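Local structure of D-glycerate 3-kinase (Cryptococcus neoformans var. grubii serotype A, 6CKG) at residues H74-D86 and V170-N184. The protein probably phosphorylates D-glycerate at the expense of ATP, as a P-loop-type D-glycerate 3-kinase. Sequence-based numbering, arbitrary orientation.
With EDO (1,2-ethanediol), chain C; EDO (1,2-ethanediol), chain D.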
# COMPACT_ATOMS: atom_id res chain seq x y z
N HIS A 74 -21.28 -6.70 11.10
CA HIS A 74 -22.07 -5.73 11.85
C HIS A 74 -22.81 -4.72 10.98
O HIS A 74 -23.75 -4.09 11.46
CB HIS A 74 -21.18 -4.98 12.85
CG HIS A 74 -20.61 -5.86 13.91
ND1 HIS A 74 -21.40 -6.52 14.84
CD2 HIS A 74 -19.33 -6.20 14.20
CE1 HIS A 74 -20.63 -7.23 15.64
NE2 HIS A 74 -19.37 -7.06 15.28
N TYR A 75 -22.41 -4.55 9.72
CA TYR A 75 -23.06 -3.56 8.86
C TYR A 75 -23.54 -4.16 7.54
O TYR A 75 -23.89 -3.40 6.63
CB TYR A 75 -22.10 -2.38 8.62
CG TYR A 75 -21.87 -1.70 9.94
CD1 TYR A 75 -22.86 -0.91 10.51
CD2 TYR A 75 -20.71 -1.94 10.66
CE1 TYR A 75 -22.68 -0.34 11.74
CE2 TYR A 75 -20.51 -1.36 11.89
CZ TYR A 75 -21.50 -0.56 12.43
OH TYR A 75 -21.31 0.00 13.66
N GLY A 76 -23.58 -5.49 7.43
CA GLY A 76 -24.17 -6.16 6.28
C GLY A 76 -23.54 -5.85 4.95
O GLY A 76 -24.16 -6.06 3.91
N LEU A 77 -22.31 -5.35 4.94
CA LEU A 77 -21.66 -5.02 3.68
C LEU A 77 -20.98 -6.24 3.05
O LEU A 77 -20.63 -7.21 3.73
CB LEU A 77 -20.62 -3.92 3.88
CG LEU A 77 -21.16 -2.61 4.47
CD1 LEU A 77 -20.05 -1.59 4.49
CD2 LEU A 77 -22.39 -2.11 3.69
N ARG A 78 -20.80 -6.17 1.74
CA ARG A 78 -20.01 -7.15 1.01
C ARG A 78 -18.71 -6.47 0.58
O ARG A 78 -18.74 -5.40 -0.05
CB ARG A 78 -20.77 -7.70 -0.20
CG ARG A 78 -22.05 -8.44 0.17
CD ARG A 78 -22.86 -8.83 -1.06
NE ARG A 78 -22.16 -9.79 -1.91
CZ ARG A 78 -22.10 -11.10 -1.68
NH1 ARG A 78 -22.69 -11.61 -0.61
NH2 ARG A 78 -21.43 -11.90 -2.51
N LEU A 79 -17.59 -7.06 0.95
CA LEU A 79 -16.27 -6.47 0.76
C LEU A 79 -15.41 -7.34 -0.13
O LEU A 79 -15.56 -8.57 -0.19
CB LEU A 79 -15.55 -6.26 2.10
CG LEU A 79 -15.84 -4.88 2.71
CD1 LEU A 79 -17.12 -4.98 3.50
CD2 LEU A 79 -14.71 -4.33 3.56
N ALA A 80 -14.50 -6.68 -0.84
CA ALA A 80 -13.41 -7.34 -1.53
C ALA A 80 -12.15 -6.57 -1.16
O ALA A 80 -12.21 -5.35 -0.97
CB ALA A 80 -13.59 -7.35 -3.06
N THR A 81 -11.03 -7.28 -1.02
CA THR A 81 -9.77 -6.64 -0.65
C THR A 81 -8.70 -6.90 -1.69
O THR A 81 -8.53 -8.04 -2.14
CB THR A 81 -9.28 -7.13 0.71
OG1 THR A 81 -10.22 -6.76 1.72
CG2 THR A 81 -7.92 -6.48 1.05
N MET A 82 -7.99 -5.83 -2.09
CA MET A 82 -6.77 -5.91 -2.88
C MET A 82 -5.60 -5.46 -2.02
O MET A 82 -5.61 -4.34 -1.50
CB MET A 82 -6.85 -5.04 -4.14
CG MET A 82 -7.60 -5.69 -5.28
SD MET A 82 -7.86 -4.58 -6.67
CE MET A 82 -6.17 -4.11 -7.08
N SER A 83 -4.59 -6.32 -1.88
CA SER A 83 -3.36 -5.98 -1.19
C SER A 83 -2.25 -5.81 -2.22
O SER A 83 -2.05 -6.69 -3.06
CB SER A 83 -2.98 -7.06 -0.18
OG SER A 83 -4.05 -7.28 0.71
N LEU A 84 -1.53 -4.69 -2.15
CA LEU A 84 -0.51 -4.39 -3.16
C LEU A 84 0.50 -5.52 -3.33
O LEU A 84 0.91 -5.83 -4.45
CB LEU A 84 0.20 -3.09 -2.79
CG LEU A 84 1.25 -2.60 -3.78
CD1 LEU A 84 0.56 -2.23 -5.08
CD2 LEU A 84 1.97 -1.38 -3.18
N ASP A 85 0.92 -6.15 -2.23
CA ASP A 85 1.95 -7.19 -2.32
C ASP A 85 1.48 -8.40 -3.11
O ASP A 85 2.31 -9.14 -3.64
CB ASP A 85 2.36 -7.65 -0.93
CG ASP A 85 3.05 -6.58 -0.13
OD1 ASP A 85 3.04 -5.39 -0.54
OD2 ASP A 85 3.61 -6.94 0.93
N ASP A 86 0.17 -8.65 -3.18
CA ASP A 86 -0.30 -9.78 -3.98
C ASP A 86 -0.16 -9.52 -5.47
O ASP A 86 -0.38 -10.44 -6.27
CB ASP A 86 -1.75 -10.11 -3.65
CG ASP A 86 -1.89 -10.80 -2.33
OD1 ASP A 86 -1.17 -11.80 -2.12
OD2 ASP A 86 -2.69 -10.33 -1.48
N VAL A 170 -13.98 -13.53 -6.16
CA VAL A 170 -14.84 -12.45 -5.70
C VAL A 170 -16.20 -12.60 -6.37
O VAL A 170 -16.28 -12.76 -7.60
CB VAL A 170 -14.22 -11.07 -5.98
CG1 VAL A 170 -15.18 -9.94 -5.57
CG2 VAL A 170 -12.89 -10.94 -5.25
N GLN A 171 -17.26 -12.58 -5.57
CA GLN A 171 -18.62 -12.68 -6.07
C GLN A 171 -19.32 -11.36 -5.78
O GLN A 171 -19.47 -10.98 -4.61
CB GLN A 171 -19.37 -13.84 -5.40
CG GLN A 171 -20.85 -13.91 -5.74
CD GLN A 171 -21.10 -14.20 -7.21
OE1 GLN A 171 -20.86 -15.31 -7.68
NE2 GLN A 171 -21.56 -13.19 -7.94
N GLY A 172 -19.73 -10.67 -6.83
CA GLY A 172 -20.50 -9.46 -6.66
C GLY A 172 -21.92 -9.78 -6.25
O GLY A 172 -22.35 -10.93 -6.27
N PRO A 173 -22.67 -8.74 -5.87
CA PRO A 173 -22.27 -7.33 -5.83
C PRO A 173 -21.36 -7.02 -4.65
O PRO A 173 -21.28 -7.81 -3.71
CB PRO A 173 -23.60 -6.59 -5.68
CG PRO A 173 -24.47 -7.54 -4.92
CD PRO A 173 -24.08 -8.92 -5.44
N ILE A 174 -20.65 -5.90 -4.72
CA ILE A 174 -19.67 -5.50 -3.72
C ILE A 174 -19.97 -4.05 -3.32
O ILE A 174 -20.12 -3.18 -4.18
CB ILE A 174 -18.23 -5.63 -4.25
CG1 ILE A 174 -17.86 -7.09 -4.53
CG2 ILE A 174 -17.22 -5.01 -3.29
CD1 ILE A 174 -17.89 -7.98 -3.30
N ASP A 175 -20.05 -3.81 -2.01
CA ASP A 175 -20.24 -2.44 -1.52
C ASP A 175 -18.93 -1.66 -1.49
O ASP A 175 -18.91 -0.46 -1.82
CB ASP A 175 -20.83 -2.46 -0.11
CG ASP A 175 -22.20 -3.11 -0.06
OD1 ASP A 175 -23.18 -2.50 -0.55
OD2 ASP A 175 -22.30 -4.22 0.47
N VAL A 176 -17.85 -2.30 -1.06
CA VAL A 176 -16.61 -1.60 -0.72
C VAL A 176 -15.44 -2.45 -1.17
O VAL A 176 -15.41 -3.66 -0.92
CB VAL A 176 -16.51 -1.32 0.79
CG1 VAL A 176 -15.14 -0.73 1.16
CG2 VAL A 176 -17.65 -0.40 1.24
N VAL A 177 -14.47 -1.83 -1.84
CA VAL A 177 -13.17 -2.43 -2.13
C VAL A 177 -12.14 -1.76 -1.24
O VAL A 177 -12.01 -0.53 -1.25
CB VAL A 177 -12.80 -2.30 -3.61
CG1 VAL A 177 -11.33 -2.73 -3.86
CG2 VAL A 177 -13.75 -3.15 -4.47
N ILE A 178 -11.45 -2.56 -0.43
CA ILE A 178 -10.29 -2.09 0.31
C ILE A 178 -9.05 -2.38 -0.54
O ILE A 178 -8.78 -3.54 -0.89
CB ILE A 178 -10.19 -2.77 1.69
CG1 ILE A 178 -11.48 -2.61 2.49
CG2 ILE A 178 -8.99 -2.23 2.48
CD1 ILE A 178 -11.80 -1.19 2.83
N PHE A 179 -8.31 -1.33 -0.90
CA PHE A 179 -7.09 -1.47 -1.70
C PHE A 179 -5.93 -0.91 -0.88
O PHE A 179 -5.77 0.31 -0.78
CB PHE A 179 -7.23 -0.76 -3.05
CG PHE A 179 -5.95 -0.76 -3.90
CD1 PHE A 179 -5.01 -1.78 -3.79
CD2 PHE A 179 -5.71 0.27 -4.81
CE1 PHE A 179 -3.83 -1.76 -4.57
CE2 PHE A 179 -4.55 0.28 -5.59
CZ PHE A 179 -3.62 -0.75 -5.47
N GLU A 180 -5.14 -1.79 -0.28
CA GLU A 180 -4.16 -1.40 0.72
C GLU A 180 -2.74 -1.70 0.26
O GLU A 180 -2.50 -2.57 -0.59
CB GLU A 180 -4.41 -2.12 2.04
CG GLU A 180 -4.44 -3.61 1.92
CD GLU A 180 -3.45 -4.27 2.83
OE1 GLU A 180 -2.46 -3.60 3.21
OE2 GLU A 180 -3.65 -5.46 3.18
N GLY A 181 -1.79 -0.99 0.85
CA GLY A 181 -0.40 -1.17 0.47
C GLY A 181 0.54 -0.23 1.17
O GLY A 181 0.16 0.90 1.49
N TRP A 182 1.78 -0.68 1.41
CA TRP A 182 2.73 0.15 2.15
C TRP A 182 3.03 1.47 1.44
O TRP A 182 3.39 2.45 2.08
CB TRP A 182 4.03 -0.64 2.38
CG TRP A 182 4.87 -0.79 1.14
CD1 TRP A 182 4.77 -1.76 0.19
CD2 TRP A 182 5.94 0.08 0.72
NE1 TRP A 182 5.71 -1.56 -0.80
CE2 TRP A 182 6.44 -0.43 -0.50
CE3 TRP A 182 6.52 1.24 1.26
CZ2 TRP A 182 7.50 0.16 -1.19
CZ3 TRP A 182 7.57 1.84 0.57
CH2 TRP A 182 8.05 1.30 -0.65
N MET A 183 2.88 1.50 0.12
CA MET A 183 3.14 2.71 -0.66
C MET A 183 1.91 3.18 -1.42
O MET A 183 2.05 3.95 -2.38
CB MET A 183 4.32 2.48 -1.63
CG MET A 183 4.15 1.25 -2.54
SD MET A 183 5.30 1.13 -3.96
CE MET A 183 4.46 2.17 -5.16
N ASN A 184 0.71 2.72 -1.05
CA ASN A 184 -0.46 3.13 -1.81
C ASN A 184 -0.63 4.64 -1.73
O ASN A 184 -0.52 5.23 -0.66
CB ASN A 184 -1.72 2.39 -1.30
CG ASN A 184 -1.92 1.06 -1.99
OD1 ASN A 184 -0.96 0.46 -2.50
ND2 ASN A 184 -3.16 0.57 -2.02
C1 EDO C . -6.08 -11.27 -2.99
O1 EDO C . -4.90 -12.04 -2.67
C2 EDO C . -5.66 -9.90 -3.51
O2 EDO C . -4.94 -9.21 -2.47
C1 EDO D . -1.64 -0.87 7.54
O1 EDO D . -0.30 -0.69 7.99
C2 EDO D . -1.68 -1.83 6.35
O2 EDO D . -1.62 -1.11 5.12
O HOH W 1 1.97 -3.56 1.15
O HOH W 2 4.78 -4.10 -2.24
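Arg78 grips two carbonyls of the link between strands 162-171 and 176-180 with one edge of its guanidinium: Gln171 O, at the end of the first strand, and Pro173 O just after it. Arg78 NE reaches Pro173 O at 2.8 Å, within both the guanidinium and carbonyl planes, while its NH2 meets Gln171 O at 3.0 Å from above that carbonyl's plane; the bend at chi3 (64°) lays the group along the loop holding the cis peptide before Pro173. Arg78 N donates to Asp175 OD2 (2.8 Å), on the anti lone pair, and Arg78 O accepts from Asp175 N; Asp175 OD1 forms a salt bridge with Arg36. Strands 79-83 and 176-180 then run parallel in a regular ladder, closed by Leu84 N on Glu180 O (2.8 Å). Leu84, its CG swung anti to the backbone N (chi1 -177°), drives CD2 tightly against Met183 CG (3.5 Å) and alongside Asn184 OD1, a buried oxygen without a polar partner. Ala80 CB packs on Val170 CG1. Met82 CE lies over one Phe179 face toward its rim, SD above it 5.3 Å from the centroid, a distant Met-aromatic contact; Asn184 ND2 covers the opposite face. One water joins Asp85 OD1 to Trp182 N, a second, weakly, to Trp182 NE1; Asp85 OD2 pairs with Lys154. Strand order 2-3-1-4-5 and the glycine-rich loop after strand 48-53 are consistent with a P-loop kinase fold. Strand 79-83 edges the sheet, 176-180 separating it from 48-53; helix 118-129 covers the Met82 and Phe179 face, helices 63-75 and 19-38 the Leu79 and Val176 face.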